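Local coordinates for protein catalase (Exiguobacterium oxidotolerans, PDB 2J2M) that breaks down hydrogen peroxide to water and oxygen as a tetrameric haem catalase, at residues F285-P290 with Y428-E433. Sequence-based numbering, arbitrary orientation.
Sequences FEDVIP and YRRMTE
Arg-430 lays its guanidinium flat on one face of the Phe-285 ring, the two planes 11° apart, in a stack that is also a cation-pi contact: Arg-430 CZ sits 3.8 Å from the centroid of the Phe-285 ring. Farther back along the side chain, Arg-430 CD adds a CH-pi contact, 4.1 Å from the centroid of the Phe-285 ring. Arg-430, extended from CG to NE, reaches over to the loop, while Phe-285, with CG anti to the carbonyl carbon (chi1 -62°), points its ring toward helix 422-430, where it also touches Gln-423, Glu-426 and Val-427. The polar part is a salt bridge in which Arg-430 NH1 donates to Asp-287 OD1 at 3.0 Å. This bond is bent, 136° at the hydrogen; NH1 meets the anti lone pair of OD1, which lies out of the guanidinium plane, so the two groups do not pair side by side. Within the loop, Phe-285 O accepts from the backbone N of Val-288 and of Ile-289. With an alanine in place of Phe-285, the guanidinium would probably lose its flat support and be freer to turn about the remaining salt bridge. The stacked, salt-bridged arginine joins the loop between strands 257-265 and 292-302 of the catalase beta-barrel to the C-terminal helical domain, at the surface.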
ATOM      1  N   PHE A 285     -20.349 -38.355 -11.130  1.00 12.38           N
ATOM      2  CA  PHE A 285     -19.989 -39.637 -10.550  1.00 13.45           C
ATOM      3  C   PHE A 285     -19.135 -40.424 -11.533  1.00 14.22           C
ATOM      4  O   PHE A 285     -19.391 -40.382 -12.732  1.00 13.12           O
ATOM      5  CB  PHE A 285     -21.247 -40.408 -10.159  1.00 12.83           C
ATOM      6  CG  PHE A 285     -22.091 -39.717  -9.118  1.00 13.07           C
ATOM      7  CD1 PHE A 285     -23.449 -39.506  -9.335  1.00 12.70           C
ATOM      8  CD2 PHE A 285     -21.538 -39.295  -7.904  1.00 12.59           C
ATOM      9  CE1 PHE A 285     -24.264 -38.894  -8.342  1.00 12.99           C
ATOM     10  CE2 PHE A 285     -22.335 -38.665  -6.929  1.00 13.42           C
ATOM     11  CZ  PHE A 285     -23.703 -38.470  -7.152  1.00 12.65           C
ATOM     12  N   GLU A 286     -18.102 -41.099 -11.019  1.00 15.90           N
ATOM     13  CA  GLU A 286     -17.192 -41.880 -11.867  1.00 17.74           C
ATOM     14  C   GLU A 286     -17.997 -42.936 -12.611  1.00 18.66           C
ATOM     15  O   GLU A 286     -17.653 -43.324 -13.737  1.00 19.23           O
ATOM     16  CB  GLU A 286     -16.068 -42.532 -11.048  1.00 17.58           C
ATOM     17  CG  GLU A 286     -15.154 -43.421 -11.903  1.00 18.10           C
ATOM     18  CD  GLU A 286     -13.868 -43.843 -11.204  1.00 17.98           C
ATOM     19  OE1 GLU A 286     -13.781 -43.726  -9.968  1.00 19.16           O
ATOM     20  OE2 GLU A 286     -12.946 -44.308 -11.901  1.00 17.14           O
ATOM     21  N   ASP A 287     -19.075 -43.360 -11.950  1.00 19.80           N
ATOM     22  CA  ASP A 287     -20.096 -44.262 -12.463  1.00 21.14           C
ATOM     23  C   ASP A 287     -20.735 -43.756 -13.743  1.00 20.32           C
ATOM     24  O   ASP A 287     -21.072 -44.545 -14.636  1.00 20.69           O
ATOM     25  CB  ASP A 287     -21.225 -44.391 -11.421  1.00 21.86           C
ATOM     26  CG  ASP A 287     -21.095 -45.628 -10.582  1.00 27.22           C
ATOM     27  OD1 ASP A 287     -21.349 -45.544  -9.356  1.00 32.33           O
ATOM     28  OD2 ASP A 287     -20.719 -46.697 -11.133  1.00 31.62           O
ATOM     29  N   VAL A 288     -20.973 -42.455 -13.808  1.00 19.13           N
ATOM     30  CA  VAL A 288     -21.679 -41.927 -14.958  1.00 18.60           C
ATOM     31  C   VAL A 288     -20.702 -41.385 -16.001  1.00 18.23           C
ATOM     32  O   VAL A 288     -20.967 -41.498 -17.196  1.00 18.79           O
ATOM     33  CB  VAL A 288     -22.853 -40.951 -14.586  1.00 18.74           C
ATOM     34  CG1 VAL A 288     -23.450 -41.292 -13.199  1.00 16.85           C
ATOM     35  CG2 VAL A 288     -22.446 -39.488 -14.677  1.00 18.89           C
ATOM     36  N   ILE A 289     -19.582 -40.823 -15.551  1.00 17.18           N
ATOM     37  CA  ILE A 289     -18.536 -40.340 -16.447  1.00 17.39           C
ATOM     38  C   ILE A 289     -17.130 -40.814 -16.006  1.00 17.36           C
ATOM     39  O   ILE A 289     -16.586 -40.339 -15.000  1.00 16.86           O
ATOM     40  CB  ILE A 289     -18.582 -38.789 -16.644  1.00 17.72           C
ATOM     41  CG1 ILE A 289     -19.888 -38.370 -17.328  1.00 18.27           C
ATOM     42  CG2 ILE A 289     -17.387 -38.305 -17.496  1.00 17.02           C
ATOM     43  CD1 ILE A 289     -20.126 -36.906 -17.318  1.00 19.20           C
ATOM     44  N   PRO A 290     -16.520 -41.719 -16.800  1.00 17.02           N
ATOM     45  CA  PRO A 290     -15.267 -42.385 -16.411  1.00 16.48           C
ATOM     46  C   PRO A 290     -14.099 -41.401 -16.209  1.00 15.89           C
ATOM     47  O   PRO A 290     -14.058 -40.336 -16.845  1.00 15.84           O
ATOM     48  CB  PRO A 290     -14.969 -43.322 -17.598  1.00 16.66           C
ATOM     49  CG  PRO A 290     -16.253 -43.414 -18.382  1.00 17.10           C
ATOM     50  CD  PRO A 290     -16.987 -42.123 -18.144  1.00 16.69           C
ATOM     51  N   TYR A 428     -25.690 -39.272  -0.331  1.00 15.16           N
ATOM     52  CA  TYR A 428     -25.902 -39.966   0.944  1.00 15.98           C
ATOM     53  C   TYR A 428     -25.992 -41.505   0.763  1.00 16.36           C
ATOM     54  O   TYR A 428     -25.290 -42.270   1.451  1.00 16.26           O
ATOM     55  CB  TYR A 428     -27.138 -39.441   1.684  1.00 16.04           C
ATOM     56  CG  TYR A 428     -27.397 -40.160   2.997  1.00 16.87           C
ATOM     57  CD1 TYR A 428     -28.399 -41.130   3.107  1.00 17.63           C
ATOM     58  CD2 TYR A 428     -26.618 -39.883   4.127  1.00 16.50           C
ATOM     59  CE1 TYR A 428     -28.624 -41.789   4.312  1.00 17.22           C
ATOM     60  CE2 TYR A 428     -26.829 -40.521   5.317  1.00 16.43           C
ATOM     61  CZ  TYR A 428     -27.828 -41.478   5.413  1.00 17.22           C
ATOM     62  OH  TYR A 428     -28.024 -42.110   6.620  1.00 16.95           O
ATOM     63  N   ARG A 429     -26.832 -41.940  -0.176  1.00 16.43           N
ATOM     64  CA  ARG A 429     -27.078 -43.370  -0.385  1.00 17.23           C
ATOM     65  C   ARG A 429     -25.890 -44.122  -0.994  1.00 17.82           C
ATOM     66  O   ARG A 429     -25.772 -45.330  -0.818  1.00 17.12           O
ATOM     67  CB  ARG A 429     -28.379 -43.609  -1.175  1.00 17.15           C
ATOM     68  CG  ARG A 429     -29.633 -43.338  -0.330  1.00 17.13           C
ATOM     69  CD  ARG A 429     -30.932 -43.456  -1.109  1.00 16.19           C
ATOM     70  NE  ARG A 429     -31.006 -42.544  -2.254  1.00 14.96           N
ATOM     71  CZ  ARG A 429     -31.540 -41.323  -2.222  1.00 14.21           C
ATOM     72  NH1 ARG A 429     -31.564 -40.594  -3.332  1.00 11.75           N
ATOM     73  NH2 ARG A 429     -32.031 -40.818  -1.085  1.00 12.10           N
ATOM     74  N   ARG A 430     -24.995 -43.397  -1.672  1.00 18.45           N
ATOM     75  CA  ARG A 430     -23.738 -43.975  -2.155  1.00 18.88           C
ATOM     76  C   ARG A 430     -22.692 -44.268  -1.056  1.00 19.23           C
ATOM     77  O   ARG A 430     -21.700 -44.949  -1.311  1.00 18.88           O
ATOM     78  CB  ARG A 430     -23.145 -43.086  -3.252  1.00 19.02           C
ATOM     79  CG  ARG A 430     -23.764 -43.344  -4.616  1.00 19.76           C
ATOM     80  CD  ARG A 430     -23.673 -42.113  -5.482  1.00 22.89           C
ATOM     81  NE  ARG A 430     -24.111 -42.363  -6.860  1.00 24.41           N
ATOM     82  CZ  ARG A 430     -23.343 -42.878  -7.824  1.00 22.24           C
ATOM     83  NH1 ARG A 430     -22.079 -43.216  -7.579  1.00 19.14           N
ATOM     84  NH2 ARG A 430     -23.849 -43.043  -9.039  1.00 20.57           N
ATOM     85  N   MET A 431     -22.930 -43.766   0.157  1.00 19.88           N
ATOM     86  CA  MET A 431     -21.990 -43.911   1.291  1.00 20.73           C
ATOM     87  C   MET A 431     -22.080 -45.292   1.946  1.00 21.50           C
ATOM     88  O   MET A 431     -23.158 -45.886   1.986  1.00 21.13           O
ATOM     89  CB  MET A 431     -22.274 -42.858   2.384  1.00 20.13           C
ATOM     90  CG  MET A 431     -21.974 -41.409   2.031  1.00 20.42           C
ATOM     91  SD  MET A 431     -22.386 -40.244   3.370  1.00 20.60           S
ATOM     92  CE  MET A 431     -22.403 -38.709   2.443  1.00 18.74           C
ATOM     93  N   THR A 432     -20.959 -45.776   2.490  1.00 22.41           N
ATOM     94  CA  THR A 432     -20.981 -46.952   3.350  1.00 23.76           C
ATOM     95  C   THR A 432     -21.680 -46.594   4.670  1.00 24.86           C
ATOM     96  O   THR A 432     -21.881 -45.415   4.975  1.00 24.87           O
ATOM     97  CB  THR A 432     -19.563 -47.455   3.678  1.00 23.98           C
ATOM     98  OG1 THR A 432     -18.892 -46.489   4.503  1.00 24.88           O
ATOM     99  CG2 THR A 432     -18.761 -47.702   2.408  1.00 23.75           C
ATOM    100  N   GLU A 433     -22.034 -47.613   5.451  1.00 26.00           N
ATOM    101  CA  GLU A 433     -22.680 -47.420   6.747  1.00 27.61           C
ATOM    102  C   GLU A 433     -21.815 -46.602   7.715  1.00 26.77           C
ATOM    103  O   GLU A 433     -22.323 -45.737   8.432  1.00 26.82           O
ATOM    104  CB  GLU A 433     -23.068 -48.773   7.363  1.00 27.67           C
ATOM    105  CG  GLU A 433     -24.203 -48.674   8.405  1.00 30.58           C
ATOM    106  CD  GLU A 433     -24.922 -50.001   8.661  1.00 31.42           C
ATOM    107  OE1 GLU A 433     -24.711 -50.975   7.895  1.00 36.10           O
ATOM    108  OE2 GLU A 433     -25.710 -50.071   9.637  1.00 35.70           O
TER